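Long-range contact in beta-mannosidase (Trichoderma harzianum, PDB 4CVU), which hydrolyses beta-mannosidic linkages, probably releasing mannose from the non-reducing ends of oligosaccharides as a family 2 glycoside hydrolase: residues Q56-I67 against L79-Y89. Numbering follows the deposited sequence.
Sequences QAHLDLHAAGVI and LRWIAAQNWTY. With CD (cadmium ion), chain M; NAG (2-acetamido-2-deoxy-beta-D-glucopyranose), chain C.
Asp60 OD2 accepts a hydrogen bond of 2.7 Å from the phenol oxygen OH of Tyr89, which meets the carboxylate from above its plane, the carboxylate and the ring being turned 57° apart. A weak hydrogen bond from the backbone N of Lys52 reaches the same oxygen, while Ser55 binds OD1; an aspartate suits this buried place because each of its oxygens finds a partner. Tyrosine suits its own because a long aromatic stem carries the hydroxyl from strand 87-91 to the first turn of helix 57-63.

Beside this polar link Ala57 and Leu61 pack on the indole of Trp87. The small Ala57 CB sits over one face, 3.7 Å from Trp87 CG, and lets the backbones come close; Leu61 CD1 meets the six-membered ring off-centre, 3.6 Å from Trp87 CH2. Trp87 NE1 donates in its ring plane to Ile82 O (3.1 Å); Gln85 N approaches that oxygen from the opposite face of the carbonyl plane. An alanine in place of Trp87 would probably open a gap facing Ala57 and Leu61 and take from Ile82 O the indole N-H.

Beta-branched Ile82 serves two sides: Ile82 CG2, anti to the backbone N, presses on one face of the His58 ring, 3.3 Å from His58 CE1, while CD1 meets Leu61 CD1 and Ile67 CD1 tip to tip. Histidine offers that methyl a flat face and, through NE2, binds a water that donates to Leu79 O and accepts from Ala83 N. Ile67 CG2 completes the apolar layer against Trp81 CZ2 (3.8 Å). Such a helix packed across a strand of an antiparallel sheet belongs here to the galactose-binding-like beta-sandwich domain of family 2 glycoside hydrolases.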
loop_
_atom_site.group_PDB
_atom_site.type_symbol
_atom_site.label_atom_id
_atom_site.label_comp_id
_atom_site.label_asym_id
_atom_site.label_seq_id
_atom_site.Cartn_x
_atom_site.Cartn_y
_atom_site.Cartn_z
ATOM N N GLN A 56 -7.971 9.902 -20.364
ATOM C CA GLN A 56 -9.259 9.917 -19.714
ATOM C C GLN A 56 -9.108 10.570 -18.347
ATOM O O GLN A 56 -8.036 10.578 -17.782
ATOM C CB GLN A 56 -9.789 8.497 -19.558
ATOM C CG GLN A 56 -10.187 7.823 -20.859
ATOM C CD GLN A 56 -10.137 6.291 -20.781
ATOM O OE1 GLN A 56 -9.304 5.740 -20.073
ATOM N NE2 GLN A 56 -11.045 5.601 -21.499
ATOM N N ALA A 57 -10.192 11.104 -17.807
ATOM C CA ALA A 57 -10.145 11.933 -16.616
ATOM C C ALA A 57 -9.520 11.266 -15.378
ATOM O O ALA A 57 -8.744 11.912 -14.671
ATOM C CB ALA A 57 -11.547 12.472 -16.295
ATOM N N HIS A 58 -9.831 9.986 -15.130
ATOM C CA HIS A 58 -9.153 9.237 -14.037
ATOM C C HIS A 58 -7.635 9.361 -14.143
ATOM O O HIS A 58 -6.943 9.584 -13.128
ATOM C CB HIS A 58 -9.515 7.771 -14.037
ATOM C CG HIS A 58 -10.941 7.515 -13.729
ATOM N ND1 HIS A 58 -11.947 7.754 -14.637
ATOM C CD2 HIS A 58 -11.534 7.028 -12.618
ATOM C CE1 HIS A 58 -13.105 7.445 -14.082
ATOM N NE2 HIS A 58 -12.876 7.001 -12.857
ATOM N N LEU A 59 -7.108 9.241 -15.350
ATOM C CA LEU A 59 -5.652 9.259 -15.511
ATOM C C LEU A 59 -5.079 10.667 -15.248
ATOM O O LEU A 59 -4.024 10.784 -14.657
ATOM C CB LEU A 59 -5.201 8.721 -16.884
ATOM C CG LEU A 59 -5.723 7.313 -17.241
ATOM C CD1 LEU A 59 -5.293 6.975 -18.665
ATOM C CD2 LEU A 59 -5.288 6.258 -16.218
ATOM N N ASP A 60 -5.772 11.714 -15.675
ATOM C CA ASP A 60 -5.245 13.087 -15.495
ATOM C C ASP A 60 -5.377 13.538 -14.033
ATOM O O ASP A 60 -4.487 14.235 -13.502
ATOM C CB ASP A 60 -5.926 14.058 -16.458
ATOM C CG ASP A 60 -5.612 13.757 -17.922
ATOM O OD1 ASP A 60 -4.593 13.112 -18.215
ATOM O OD2 ASP A 60 -6.404 14.153 -18.788
ATOM N N LEU A 61 -6.471 13.116 -13.372
ATOM C CA LEU A 61 -6.653 13.265 -11.927
ATOM C C LEU A 61 -5.579 12.544 -11.088
ATOM O O LEU A 61 -5.084 13.099 -10.111
ATOM C CB LEU A 61 -8.039 12.746 -11.501
ATOM C CG LEU A 61 -9.253 13.585 -11.951
ATOM C CD1 LEU A 61 -10.553 12.819 -11.757
ATOM C CD2 LEU A 61 -9.310 14.918 -11.244
ATOM N N HIS A 62 -5.241 11.311 -11.453
ATOM C CA HIS A 62 -4.183 10.575 -10.783
ATOM C C HIS A 62 -2.842 11.262 -11.000
ATOM O O HIS A 62 -2.101 11.441 -10.056
ATOM C CB HIS A 62 -4.108 9.146 -11.265
ATOM C CG HIS A 62 -2.983 8.378 -10.667
ATOM N ND1 HIS A 62 -2.861 8.211 -9.318
ATOM C CD2 HIS A 62 -1.949 7.699 -11.221
ATOM C CE1 HIS A 62 -1.812 7.468 -9.051
ATOM N NE2 HIS A 62 -1.225 7.185 -10.186
ATOM N N ALA A 63 -2.549 11.660 -12.233
ATOM C CA ALA A 63 -1.274 12.353 -12.547
ATOM C C ALA A 63 -1.066 13.606 -11.696
ATOM O O ALA A 63 0.050 13.871 -11.256
ATOM C CB ALA A 63 -1.207 12.711 -14.038
ATOM N N ALA A 64 -2.141 14.368 -11.450
ATOM C CA ALA A 64 -2.059 15.599 -10.621
ATOM C C ALA A 64 -2.068 15.359 -9.094
ATOM O O ALA A 64 -1.930 16.295 -8.322
ATOM C CB ALA A 64 -3.186 16.567 -10.992
ATOM N N GLY A 65 -2.250 14.125 -8.669
ATOM C CA GLY A 65 -2.202 13.799 -7.246
ATOM C C GLY A 65 -3.537 13.972 -6.530
ATOM O O GLY A 65 -3.595 13.905 -5.306
ATOM N N VAL A 66 -4.604 14.148 -7.297
ATOM C CA VAL A 66 -5.946 14.289 -6.727
ATOM C C VAL A 66 -6.458 12.911 -6.269
ATOM O O VAL A 66 -7.155 12.782 -5.262
ATOM C CB VAL A 66 -6.916 14.914 -7.726
ATOM C CG1 VAL A 66 -8.318 14.982 -7.137
ATOM C CG2 VAL A 66 -6.442 16.315 -8.137
ATOM N N ILE A 67 -6.091 11.875 -7.007
ATOM C CA ILE A 67 -6.411 10.527 -6.585
ATOM C C ILE A 67 -5.186 9.610 -6.636
ATOM O O ILE A 67 -4.182 9.936 -7.284
ATOM C CB ILE A 67 -7.570 9.955 -7.423
ATOM C CG1 ILE A 67 -7.163 9.743 -8.886
ATOM C CG2 ILE A 67 -8.761 10.891 -7.337
ATOM C CD1 ILE A 67 -8.236 8.999 -9.708
ATOM N N LEU A 79 -13.994 5.760 -5.833
ATOM C CA LEU A 79 -13.832 6.693 -6.964
ATOM C C LEU A 79 -15.107 6.974 -7.787
ATOM O O LEU A 79 -15.045 7.654 -8.808
ATOM C CB LEU A 79 -12.724 6.203 -7.898
ATOM C CG LEU A 79 -11.347 6.101 -7.248
ATOM C CD1 LEU A 79 -10.366 5.687 -8.306
ATOM C CD2 LEU A 79 -10.886 7.415 -6.633
ATOM N N ARG A 80 -16.258 6.487 -7.327
ATOM C CA ARG A 80 -17.474 6.606 -8.106
ATOM C C ARG A 80 -17.956 8.058 -8.297
ATOM O O ARG A 80 -18.653 8.356 -9.266
ATOM C CB ARG A 80 -18.579 5.736 -7.507
ATOM C CG ARG A 80 -18.383 4.275 -7.809
ATOM C CD ARG A 80 -19.517 3.453 -7.228
ATOM N NE ARG A 80 -19.430 2.046 -7.663
ATOM C CZ ARG A 80 -20.074 1.058 -7.047
ATOM N NH1 ARG A 80 -20.879 1.342 -6.017
ATOM N NH2 ARG A 80 -19.953 -0.218 -7.459
ATOM N N TRP A 81 -17.514 8.974 -7.438
ATOM C CA TRP A 81 -17.781 10.388 -7.661
ATOM C C TRP A 81 -17.266 10.908 -8.996
ATOM O O TRP A 81 -17.665 11.990 -9.445
ATOM C CB TRP A 81 -17.180 11.239 -6.549
ATOM C CG TRP A 81 -15.683 11.123 -6.361
ATOM C CD1 TRP A 81 -15.026 10.210 -5.601
ATOM C CD2 TRP A 81 -14.692 12.010 -6.867
ATOM N NE1 TRP A 81 -13.661 10.453 -5.626
ATOM C CE2 TRP A 81 -13.441 11.545 -6.426
ATOM C CE3 TRP A 81 -14.734 13.122 -7.690
ATOM C CZ2 TRP A 81 -12.240 12.186 -6.766
ATOM C CZ3 TRP A 81 -13.545 13.759 -8.029
ATOM C CH2 TRP A 81 -12.327 13.296 -7.565
ATOM N N ILE A 82 -16.342 10.182 -9.615
ATOM C CA ILE A 82 -15.785 10.592 -10.883
ATOM C C ILE A 82 -16.731 10.223 -12.004
ATOM O O ILE A 82 -17.136 11.091 -12.781
ATOM C CB ILE A 82 -14.373 9.982 -11.106
ATOM C CG1 ILE A 82 -13.377 10.638 -10.137
ATOM C CG2 ILE A 82 -13.916 10.196 -12.530
ATOM C CD1 ILE A 82 -12.040 9.920 -10.005
ATOM N N ALA A 83 -17.124 8.952 -12.091
ATOM C CA ALA A 83 -18.052 8.531 -13.148
ATOM C C ALA A 83 -19.405 9.270 -13.057
ATOM O O ALA A 83 -20.103 9.390 -14.047
ATOM C CB ALA A 83 -18.298 7.033 -13.055
ATOM N N ALA A 84 -19.796 9.673 -11.862
ATOM C CA ALA A 84 -21.075 10.308 -11.649
ATOM C C ALA A 84 -21.213 11.756 -12.173
ATOM O O ALA A 84 -22.297 12.313 -12.119
ATOM C CB ALA A 84 -21.478 10.205 -10.195
ATOM N N GLN A 85 -20.130 12.377 -12.634
ATOM C CA GLN A 85 -20.173 13.755 -13.139
ATOM C C GLN A 85 -19.495 14.002 -14.494
ATOM O O GLN A 85 -18.783 13.169 -14.991
ATOM C CB GLN A 85 -19.608 14.710 -12.117
ATOM C CG GLN A 85 -18.120 14.624 -11.976
ATOM C CD GLN A 85 -17.603 15.536 -10.892
ATOM O OE1 GLN A 85 -17.510 16.705 -11.099
ATOM N NE2 GLN A 85 -17.263 14.987 -9.745
ATOM N N ASN A 86 -19.753 15.158 -15.093
ATOM C CA ASN A 86 -19.088 15.602 -16.326
ATOM C C ASN A 86 -17.639 16.037 -16.168
ATOM O O ASN A 86 -17.275 16.599 -15.182
ATOM C CB ASN A 86 -19.816 16.772 -16.994
ATOM C CG ASN A 86 -21.136 16.384 -17.650
ATOM O OD1 ASN A 86 -21.861 15.577 -17.147
ATOM N ND2 ASN A 86 -21.431 16.988 -18.776
ATOM N N TRP A 87 -16.832 15.784 -17.171
ATOM C CA TRP A 87 -15.460 16.279 -17.228
ATOM C C TRP A 87 -15.241 16.968 -18.550
ATOM O O TRP A 87 -15.552 16.433 -19.584
ATOM C CB TRP A 87 -14.442 15.115 -17.047
ATOM C CG TRP A 87 -14.577 14.558 -15.693
ATOM C CD1 TRP A 87 -15.447 13.572 -15.308
ATOM C CD2 TRP A 87 -13.936 15.028 -14.510
ATOM N NE1 TRP A 87 -15.356 13.377 -13.958
ATOM C CE2 TRP A 87 -14.436 14.261 -13.439
ATOM C CE3 TRP A 87 -12.974 16.014 -14.253
ATOM C CZ2 TRP A 87 -14.002 14.436 -12.113
ATOM C CZ3 TRP A 87 -12.522 16.182 -12.954
ATOM C CH2 TRP A 87 -13.038 15.391 -11.892
ATOM N N THR A 88 -14.655 18.148 -18.521
ATOM C CA THR A 88 -14.457 18.895 -19.733
ATOM C C THR A 88 -12.979 19.080 -19.998
ATOM O O THR A 88 -12.229 19.563 -19.109
ATOM C CB THR A 88 -15.204 20.259 -19.674
ATOM O OG1 THR A 88 -16.618 20.022 -19.617
ATOM C CG2 THR A 88 -14.873 21.128 -20.869
ATOM N N TYR A 89 -12.578 18.697 -21.211
ATOM C CA TYR A 89 -11.212 18.911 -21.736
ATOM C C TYR A 89 -11.190 20.217 -22.540
ATOM O O TYR A 89 -11.888 20.340 -23.547
ATOM C CB TYR A 89 -10.800 17.725 -22.621
ATOM C CG TYR A 89 -10.294 16.526 -21.818
ATOM C CD1 TYR A 89 -11.162 15.753 -21.056
ATOM C CD2 TYR A 89 -8.947 16.182 -21.831
ATOM C CE1 TYR A 89 -10.692 14.685 -20.310
ATOM C CE2 TYR A 89 -8.476 15.108 -21.121
ATOM C CZ TYR A 89 -9.338 14.356 -20.347
ATOM O OH TYR A 89 -8.823 13.289 -19.599
HETATM CD CD CD M . 0.742 6.073 -10.531
HETATM C C1 NAG C . -22.606 16.781 -19.519
HETATM C C2 NAG C . -23.256 18.168 -19.755
HETATM C C3 NAG C . -24.451 18.043 -20.689
HETATM C C4 NAG C . -24.119 17.244 -21.948
HETATM C C5 NAG C . -23.361 15.934 -21.612
HETATM C C6 NAG C . -22.851 15.208 -22.877
HETATM C C7 NAG C . -22.977 19.743 -17.932
HETATM C C8 NAG C . -23.465 20.320 -16.637
HETATM N N2 NAG C . -23.687 18.771 -18.498
HETATM O O3 NAG C . -24.883 19.351 -21.032
HETATM O O4 NAG C . -25.342 16.928 -22.598
HETATM O O5 NAG C . -22.261 16.190 -20.757
HETATM O O6 NAG C . -21.769 15.895 -23.484
HETATM O O7 NAG C . -21.953 20.167 -18.423
HETATM O O HOH W 1 -15.403 6.496 -11.370
HETATM O O HOH W 2 1.848 7.915 -10.188
HETATM O O HOH W 3 1.184 6.297 -13.028
HETATM O O HOH W 4 -0.277 4.150 -10.766
#